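Local atomic coordinates of methyltransferase-like protein 13 (Homo sapiens, PDB entry 5WCJ), a protein that methylates elongation factor 1-alpha at two positions with S-adenosylmethionine as methyl donor, this C-terminal domain modifying the N-terminus. Residues Ile121-Asp126 with Pro139-Gln144; Gly170-Val175 with Val195-Phe200. All coordinates share one frame; numbering follows the deposited sequence.

Interaction 1. Residues Ile121-Asp126 with Pro139-Gln144. With SAH (S-adenosyl-L-homocysteine), chain F.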
ATOM      1  N   ILE A 121      -1.000  -3.171   3.399  1.00 20.67           N
ATOM      2  CA  ILE A 121      -0.576  -1.877   3.887  1.00 21.25           C
ATOM      3  C   ILE A 121       0.530  -1.376   2.963  1.00 21.44           C
ATOM      4  O   ILE A 121       1.537  -2.057   2.777  1.00 20.90           O
ATOM      5  CB  ILE A 121      -0.095  -1.937   5.357  1.00 22.96           C
ATOM      6  CG1 ILE A 121      -1.229  -2.391   6.294  1.00 23.36           C
ATOM      7  CG2 ILE A 121       0.467  -0.603   5.797  1.00 22.67           C
ATOM      8  CD1 ILE A 121      -0.756  -2.650   7.713  1.00 24.31           C
ATOM      9  N   MET A 122       0.335  -0.188   2.399  1.00 21.34           N
ATOM     10  CA  MET A 122       1.305   0.420   1.490  1.00 21.43           C
ATOM     11  C   MET A 122       1.877   1.674   2.105  1.00 21.45           C
ATOM     12  O   MET A 122       1.110   2.565   2.522  1.00 20.93           O
ATOM     13  CB  MET A 122       0.656   0.751   0.140  1.00 23.54           C
ATOM     14  CG  MET A 122       0.275  -0.451  -0.690  1.00 27.24           C
ATOM     15  SD  MET A 122      -0.409   0.091  -2.289  1.00 31.79           S
ATOM     16  CE  MET A 122      -0.636  -1.488  -3.091  1.00 31.25           C
ATOM     17  N   PHE A 123       3.213   1.775   2.107  1.00 21.38           N
ATOM     18  CA  PHE A 123       3.902   3.025   2.468  1.00 21.57           C
ATOM     19  C   PHE A 123       4.470   3.643   1.218  1.00 21.66           C
ATOM     20  O   PHE A 123       5.382   3.071   0.603  1.00 22.03           O
ATOM     21  CB  PHE A 123       5.042   2.764   3.457  1.00 21.02           C
ATOM     22  CG  PHE A 123       4.615   2.474   4.881  1.00 22.37           C
ATOM     23  CD1 PHE A 123       3.281   2.378   5.267  1.00 22.94           C
ATOM     24  CD2 PHE A 123       5.596   2.269   5.857  1.00 22.49           C
ATOM     25  CE1 PHE A 123       2.931   2.110   6.564  1.00 22.56           C
ATOM     26  CE2 PHE A 123       5.231   2.005   7.165  1.00 21.88           C
ATOM     27  CZ  PHE A 123       3.911   1.894   7.503  1.00 22.73           C
ATOM     28  N   ASP A 124       3.929   4.812   0.856  1.00 22.79           N
ATOM     29  CA  ASP A 124       4.392   5.625  -0.263  1.00 25.51           C
ATOM     30  C   ASP A 124       4.667   7.003   0.297  1.00 25.54           C
ATOM     31  O   ASP A 124       4.112   8.008  -0.158  1.00 26.23           O
ATOM     32  CB  ASP A 124       3.292   5.658  -1.348  1.00 28.85           C
ATOM     33  CG  ASP A 124       3.759   6.184  -2.693  1.00 33.66           C
ATOM     34  OD1 ASP A 124       4.970   6.161  -2.968  1.00 35.41           O
ATOM     35  OD2 ASP A 124       2.863   6.621  -3.496  1.00 38.07           O
ATOM     36  N   VAL A 125       5.476   7.037   1.346  1.00 25.72           N
ATOM     37  CA  VAL A 125       5.660   8.251   2.132  1.00 28.98           C
ATOM     38  C   VAL A 125       7.043   8.839   1.867  1.00 30.46           C
ATOM     39  O   VAL A 125       8.036   8.114   1.851  1.00 29.27           O
ATOM     40  CB  VAL A 125       5.314   8.028   3.615  1.00 33.98           C
ATOM     41  CG1 VAL A 125       5.934   6.779   4.176  1.00 37.29           C
ATOM     42  CG2 VAL A 125       5.675   9.237   4.460  1.00 35.30           C
ATOM     43  N   ASP A 126       7.086  10.139   1.596  1.00 30.62           N
ATOM     44  CA  ASP A 126       8.344  10.831   1.307  1.00 36.34           C
ATOM     45  C   ASP A 126       8.240  12.237   1.873  1.00 39.48           C
ATOM     46  O   ASP A 126       7.361  12.984   1.464  1.00 36.33           O
ATOM     47  CB  ASP A 126       8.596  10.863  -0.199  1.00 41.43           C
ATOM     48  CG  ASP A 126       9.994  11.380  -0.567  1.00 46.00           C
ATOM     49  OD1 ASP A 126      10.782  11.777   0.324  1.00 50.35           O
ATOM     50  OD2 ASP A 126      10.296  11.396  -1.776  1.00 51.73           O
ATOM     51  N   PRO A 139      12.771   7.519   8.645  1.00 28.21           N
ATOM     52  CA  PRO A 139      13.266   6.299   9.306  1.00 26.66           C
ATOM     53  C   PRO A 139      12.367   5.739  10.401  1.00 25.52           C
ATOM     54  O   PRO A 139      12.372   4.536  10.639  1.00 23.61           O
ATOM     55  CB  PRO A 139      14.632   6.728   9.893  1.00 30.68           C
ATOM     56  CG  PRO A 139      14.716   8.184   9.754  1.00 30.99           C
ATOM     57  CD  PRO A 139      13.752   8.624   8.707  1.00 29.27           C
ATOM     58  N   ALA A 140      11.572   6.594  11.047  1.00 24.79           N
ATOM     59  CA  ALA A 140      10.664   6.112  12.090  1.00 25.05           C
ATOM     60  C   ALA A 140       9.671   5.065  11.586  1.00 24.52           C
ATOM     61  O   ALA A 140       9.240   4.225  12.361  1.00 24.64           O
ATOM     62  CB  ALA A 140       9.924   7.267  12.751  1.00 26.70           C
ATOM     63  N   PHE A 141       9.322   5.114  10.290  1.00 23.29           N
ATOM     64  CA  PHE A 141       8.345   4.188   9.709  1.00 22.96           C
ATOM     65  C   PHE A 141       8.901   2.776   9.595  1.00 23.04           C
ATOM     66  O   PHE A 141       8.133   1.842   9.416  1.00 23.45           O
ATOM     67  CB  PHE A 141       7.894   4.644   8.300  1.00 23.09           C
ATOM     68  CG  PHE A 141       6.886   5.746   8.306  1.00 20.79           C
ATOM     69  CD1 PHE A 141       7.279   7.064   8.309  1.00 21.75           C
ATOM     70  CD2 PHE A 141       5.530   5.449   8.333  1.00 22.60           C
ATOM     71  CE1 PHE A 141       6.337   8.091   8.296  1.00 23.21           C
ATOM     72  CE2 PHE A 141       4.572   6.453   8.329  1.00 23.82           C
ATOM     73  CZ  PHE A 141       4.970   7.788   8.302  1.00 23.54           C
ATOM     74  N   VAL A 142      10.228   2.625   9.660  1.00 23.42           N
ATOM     75  CA  VAL A 142      10.873   1.296   9.566  1.00 25.43           C
ATOM     76  C   VAL A 142      11.692   0.883  10.817  1.00 27.73           C
ATOM     77  O   VAL A 142      12.435  -0.092  10.805  1.00 29.49           O
ATOM     78  CB  VAL A 142      11.693   1.198   8.281  1.00 24.70           C
ATOM     79  CG1 VAL A 142      10.764   1.279   7.070  1.00 27.35           C
ATOM     80  CG2 VAL A 142      12.773   2.268   8.179  1.00 27.01           C
ATOM     81  N   GLU A 143      11.501   1.615  11.898  1.00 27.59           N
ATOM     82  CA  GLU A 143      12.080   1.291  13.181  1.00 29.16           C
ATOM     83  C   GLU A 143      11.297   0.130  13.783  1.00 29.85           C
ATOM     84  O   GLU A 143      10.074   0.003  13.632  1.00 26.68           O
ATOM     85  CB  GLU A 143      12.042   2.557  14.040  1.00 32.51           C
ATOM     86  CG  GLU A 143      12.649   2.449  15.428  1.00 34.78           C
ATOM     87  CD  GLU A 143      11.668   1.952  16.445  1.00 38.43           C
ATOM     88  OE1 GLU A 143      10.458   2.219  16.286  1.00 36.14           O
ATOM     89  OE2 GLU A 143      12.095   1.256  17.407  1.00 41.88           O
ATOM     90  N   GLN A 144      12.012  -0.788  14.415  1.00 30.43           N
ATOM     91  CA  GLN A 144      11.402  -2.061  14.792  1.00 31.61           C
ATOM     92  C   GLN A 144      10.199  -1.972  15.723  1.00 28.59           C
ATOM     93  O   GLN A 144       9.262  -2.723  15.533  1.00 29.53           O
ATOM     94  CB  GLN A 144      12.459  -3.047  15.346  1.00 36.40           C
ATOM     95  CG  GLN A 144      13.275  -3.721  14.238  1.00 40.32           C
ATOM     96  CD  GLN A 144      14.117  -4.872  14.761  1.00 44.43           C
ATOM     97  OE1 GLN A 144      13.589  -5.829  15.333  1.00 45.89           O
ATOM     98  NE2 GLN A 144      15.426  -4.784  14.569  1.00 40.94           N
TER
HETATM   99  CG  SAH F 705       4.054  10.011  -3.022  1.00 44.64           C
HETATM  100  SD  SAH F 705       4.344  11.689  -2.393  1.00 41.53           S
HETATM  101  C5' SAH F 705       4.717  11.424  -0.640  1.00 33.07           C
HETATM  102  C4' SAH F 705       3.472  11.729   0.169  1.00 29.35           C
HETATM  103  O4' SAH F 705       3.729  11.390   1.554  1.00 26.67           O
HETATM  104  C3' SAH F 705       3.081  13.218   0.150  1.00 28.11           C
HETATM  105  O3' SAH F 705       1.686  13.348  -0.101  1.00 28.92           O
HETATM  106  C2' SAH F 705       3.435  13.682   1.568  1.00 26.55           C
HETATM  107  O2' SAH F 705       2.642  14.739   2.099  1.00 25.49           O
HETATM  108  C1' SAH F 705       3.136  12.402   2.335  1.00 24.63           C
HETATM  109  N9  SAH F 705       3.719  12.324   3.672  1.00 23.47           N
HETATM  110  C8  SAH F 705       4.960  12.756   4.065  1.00 26.13           C
HETATM  111  N7  SAH F 705       5.249  12.484   5.315  1.00 24.69           N
HETATM  112  C5  SAH F 705       4.121  11.828   5.776  1.00 22.16           C
HETATM  113  C6  SAH F 705       3.796  11.260   7.018  1.00 24.43           C
HETATM  114  N6  SAH F 705       4.637  11.254   8.085  1.00 24.83           N
HETATM  115  N1  SAH F 705       2.580  10.692   7.150  1.00 23.11           N
HETATM  116  C2  SAH F 705       1.740  10.700   6.102  1.00 24.58           C
HETATM  117  N3  SAH F 705       1.943  11.188   4.874  1.00 22.08           N
HETATM  118  C4  SAH F 705       3.163  11.736   4.774  1.00 23.61           C
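F123 and F141 mark the closest backbone approach of the two segments, with their CA atoms 8.6 Å apart. F123 ends a strand and V125 lies in the loop that follows it; F141 sits in a turn of helical backbone angles, where V142 N bonds to P139 O just ahead of the helix capped by E143. Across that gap the contact is made by side chains. F141 presents its edge to the face of F123: CD2 stands 3.6 Å from F123 CE2, and the planes are turned 77° apart in a T-shaped pair. V125 works on the F141 ring from another direction, its CG1 lying 4.1 Å from the ring centroid, almost exactly over the middle of one face, as a CH-pi contact. This branch sits between the backbone N and the carbonyl carbon (chi1 47°), which leaves CG2 to reach the adenine, 3.3 Å from SAH C5. The F141 edge adds to the wall beside the adenine, with CZ 3.5 Å from SAH N6 and that amino group near the ring plane. Replacing F141 by an alanine is likely to strip F123 of its edge partner, V125 CG1 of its ring face and the adenine amino group of its aromatic neighbour. D124 and D126 follow the ligand toward its homocysteine and ribose ends; D124 is held by H22, H23 and N163. The contact sits at the carboxyl end of strand 118-123, which runs between strands 44-49 and 158-164, while L102 and I105 of helix 101-109 pack against F141 and F123 respectively.

Interaction 2. Residues Gly170-Val175 with Val195-Phe200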
ATOM      1  N   GLY A 170      24.931   1.532   4.088  1.00 34.78           N
ATOM      2  CA  GLY A 170      25.012   1.030   5.461  1.00 38.38           C
ATOM      3  C   GLY A 170      23.646   1.083   6.143  1.00 39.26           C
ATOM      4  O   GLY A 170      23.162   0.082   6.683  1.00 35.64           O
ATOM      5  N   LEU A 171      23.017   2.255   6.088  1.00 35.50           N
ATOM      6  CA  LEU A 171      21.668   2.427   6.604  1.00 33.62           C
ATOM      7  C   LEU A 171      20.690   1.488   5.930  1.00 33.32           C
ATOM      8  O   LEU A 171      19.862   0.873   6.619  1.00 30.92           O
ATOM      9  CB  LEU A 171      21.205   3.876   6.466  1.00 32.27           C
ATOM     10  CG  LEU A 171      19.790   4.196   6.984  1.00 34.05           C
ATOM     11  CD1 LEU A 171      19.650   3.790   8.445  1.00 33.80           C
ATOM     12  CD2 LEU A 171      19.443   5.651   6.767  1.00 35.22           C
ATOM     13  N   LYS A 172      20.767   1.360   4.599  1.00 31.53           N
ATOM     14  CA  LYS A 172      19.859   0.484   3.875  1.00 32.57           C
ATOM     15  C   LYS A 172      19.904  -0.971   4.372  1.00 35.76           C
ATOM     16  O   LYS A 172      18.859  -1.604   4.519  1.00 32.97           O
ATOM     17  CB  LYS A 172      20.089   0.540   2.357  1.00 32.93           C
ATOM     18  CG  LYS A 172      19.144  -0.353   1.601  1.00 35.23           C
ATOM     19  CD  LYS A 172      18.949  -0.009   0.144  1.00 38.26           C
ATOM     20  CE  LYS A 172      19.695  -0.941  -0.760  1.00 40.05           C
ATOM     21  NZ  LYS A 172      19.431  -0.550  -2.168  1.00 41.06           N
ATOM     22  N   ASP A 173      21.110  -1.491   4.613  1.00 36.70           N
ATOM     23  CA  ASP A 173      21.272  -2.835   5.163  1.00 37.44           C
ATOM     24  C   ASP A 173      20.659  -2.978   6.565  1.00 33.39           C
ATOM     25  O   ASP A 173      20.044  -3.997   6.842  1.00 35.28           O
ATOM     26  CB  ASP A 173      22.758  -3.241   5.189  1.00 44.15           C
ATOM     27  CG  ASP A 173      23.308  -3.610   3.792  1.00 52.42           C
ATOM     28  OD1 ASP A 173      22.540  -3.685   2.804  1.00 58.45           O
ATOM     29  OD2 ASP A 173      24.534  -3.849   3.684  1.00 63.17           O
ATOM     30  N   SER A 174      20.793  -1.959   7.412  1.00 35.57           N
ATOM     31  CA  SER A 174      20.157  -1.928   8.733  1.00 37.18           C
ATOM     32  C   SER A 174      18.621  -1.912   8.631  1.00 36.66           C
ATOM     33  O   SER A 174      17.923  -2.645   9.347  1.00 34.64           O
ATOM     34  CB  SER A 174      20.617  -0.710   9.535  1.00 40.82           C
ATOM     35  OG  SER A 174      22.027  -0.720   9.716  1.00 47.05           O
ATOM     36  N   VAL A 175      18.103  -1.090   7.722  1.00 33.49           N
ATOM     37  CA  VAL A 175      16.652  -1.033   7.465  1.00 32.36           C
ATOM     38  C   VAL A 175      16.130  -2.399   7.027  1.00 31.74           C
ATOM     39  O   VAL A 175      15.145  -2.907   7.585  1.00 29.97           O
ATOM     40  CB  VAL A 175      16.310   0.037   6.399  1.00 32.21           C
ATOM     41  CG1 VAL A 175      14.882  -0.090   5.893  1.00 31.89           C
ATOM     42  CG2 VAL A 175      16.551   1.433   6.952  1.00 33.70           C
ATOM     43  N   VAL A 195      16.114   5.069  -8.599  1.00 33.59           N
ATOM     44  CA  VAL A 195      16.798   4.503  -7.431  1.00 31.58           C
ATOM     45  C   VAL A 195      15.855   3.702  -6.477  1.00 29.69           C
ATOM     46  O   VAL A 195      16.302   2.852  -5.722  1.00 28.94           O
ATOM     47  CB  VAL A 195      17.548   5.628  -6.659  1.00 35.14           C
ATOM     48  CG1 VAL A 195      16.588   6.585  -5.971  1.00 36.72           C
ATOM     49  CG2 VAL A 195      18.561   5.045  -5.689  1.00 37.85           C
ATOM     50  N   ASN A 196      14.569   4.008  -6.536  1.00 29.02           N
ATOM     51  CA  ASN A 196      13.525   3.397  -5.679  1.00 29.09           C
ATOM     52  C   ASN A 196      13.550   1.899  -5.756  1.00 27.63           C
ATOM     53  O   ASN A 196      13.749   1.329  -6.845  1.00 28.04           O
ATOM     54  CB  ASN A 196      12.123   3.839  -6.139  1.00 30.65           C
ATOM     55  CG  ASN A 196      11.951   5.328  -6.126  1.00 35.17           C
ATOM     56  OD1 ASN A 196      12.706   6.046  -6.796  1.00 37.96           O
ATOM     57  ND2 ASN A 196      10.988   5.818  -5.347  1.00 32.40           N
ATOM     58  N   GLU A 197      13.358   1.245  -4.628  1.00 25.71           N
ATOM     59  CA  GLU A 197      13.005  -0.146  -4.674  1.00 28.76           C
ATOM     60  C   GLU A 197      11.753  -0.426  -3.854  1.00 27.54           C
ATOM     61  O   GLU A 197      11.459   0.277  -2.885  1.00 25.65           O
ATOM     62  CB  GLU A 197      14.160  -1.020  -4.265  1.00 32.83           C
ATOM     63  CG  GLU A 197      14.558  -0.981  -2.831  1.00 34.80           C
ATOM     64  CD  GLU A 197      15.883  -1.706  -2.622  1.00 41.18           C
ATOM     65  OE1 GLU A 197      16.896  -1.338  -3.292  1.00 45.09           O
ATOM     66  OE2 GLU A 197      15.905  -2.631  -1.786  1.00 41.85           O
ATOM     67  N   ILE A 198      11.018  -1.445  -4.266  1.00 23.73           N
ATOM     68  CA  ILE A 198       9.779  -1.801  -3.603  1.00 24.63           C
ATOM     69  C   ILE A 198      10.055  -3.058  -2.812  1.00 24.33           C
ATOM     70  O   ILE A 198      10.590  -4.039  -3.347  1.00 24.72           O
ATOM     71  CB  ILE A 198       8.589  -2.006  -4.580  1.00 25.23           C
ATOM     72  CG1 ILE A 198       8.373  -0.774  -5.467  1.00 26.66           C
ATOM     73  CG2 ILE A 198       7.344  -2.388  -3.789  1.00 25.54           C
ATOM     74  CD1 ILE A 198       8.261   0.551  -4.725  1.00 29.01           C
ATOM     75  N   LEU A 199       9.733  -3.014  -1.516  1.00 21.56           N
ATOM     76  CA  LEU A 199       9.833  -4.152  -0.669  1.00 23.68           C
ATOM     77  C   LEU A 199       8.440  -4.702  -0.417  1.00 24.05           C
ATOM     78  O   LEU A 199       7.514  -3.965  -0.114  1.00 24.95           O
ATOM     79  CB  LEU A 199      10.463  -3.793   0.665  1.00 25.59           C
ATOM     80  CG  LEU A 199      11.743  -2.951   0.599  1.00 31.12           C
ATOM     81  CD1 LEU A 199      12.261  -2.727   2.012  1.00 35.27           C
ATOM     82  CD2 LEU A 199      12.794  -3.597  -0.239  1.00 30.34           C
ATOM     83  N   PHE A 200       8.321  -6.007  -0.506  1.00 22.05           N
ATOM     84  CA  PHE A 200       7.054  -6.705  -0.262  1.00 23.30           C
ATOM     85  C   PHE A 200       7.306  -7.629   0.916  1.00 23.30           C
ATOM     86  O   PHE A 200       8.153  -8.560   0.843  1.00 25.52           O
ATOM     87  CB  PHE A 200       6.650  -7.538  -1.468  1.00 23.43           C
ATOM     88  CG  PHE A 200       6.658  -6.801  -2.766  1.00 24.88           C
ATOM     89  CD1 PHE A 200       5.526  -6.116  -3.200  1.00 24.88           C
ATOM     90  CD2 PHE A 200       7.794  -6.817  -3.592  1.00 25.79           C
ATOM     91  CE1 PHE A 200       5.533  -5.443  -4.406  1.00 25.24           C
ATOM     92  CE2 PHE A 200       7.801  -6.145  -4.797  1.00 25.54           C
ATOM     93  CZ  PHE A 200       6.659  -5.476  -5.217  1.00 26.34           C
TER
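A helix packed on the one antiparallel strand of a Rossmann-like methyltransferase sheet is tied to that strand by an ion pair, between K172 of helix 169-182 and E197 of strand 197-202. The backbones stay well apart, 11.0 Å between the CA atoms of these two residues, so long side chains must bridge the distance. They come from opposite directions. K172 sends CG anti to its backbone nitrogen (chi1 -179°) and then bends at chi3 (104°), a turn that brings the ammonium group round to the carboxylate. NZ donates to OE1 of E197 over 2.9 Å, whereas OE2 lies 4.1 Å from NZ, so a single oxygen carries the bond. The approach is not in the plane of the carboxylate: NZ stands 42° out of it, above the group. CE of K172 adds a looser contact, 3.8 Å from the same OE1. E197 starts with CG between its backbone N and carbonyl carbon, and from there the chain extends toward the helix. The same OE1 also forms a salt bridge with R190 NE of strand 185-190, so two cations share one oxygen; their combined charge would be expected to favour the ionised form of the glutamate, which is buried while the lysine is partly exposed. Nearer the middle of the strand the polar link gives way to apolar packing, where L199 rests on L176 and L179 of the helix. Strand 158-164, helix 169-182 and strand 185-190, with 197-202 inserted antiparallel between the two strands, form the 5-7-6 end of the seven-stranded sheet characteristic of class I S-adenosylmethionine-dependent methyltransferases.

Both contacts draw on the same sheet, and their centres are about 11 Å apart, yet they follow different chemistry. Interaction 1 is fully buried and apolar, built from rings and a valine at the ligand end of a central parallel strand. Interaction 2 lies farther from the middle of the chain, about 16 Å against 11 Å, is only partly buried, and depends on charge between a helix and the antiparallel strand 197-202. Packing joins the two directly: V142 CG2 of interaction 1 touches V175 CG1 of interaction 2 at 3.9 Å. Strand 158-164 lies between strands 118-123 and 197-202, and thus links the two places within the sheet.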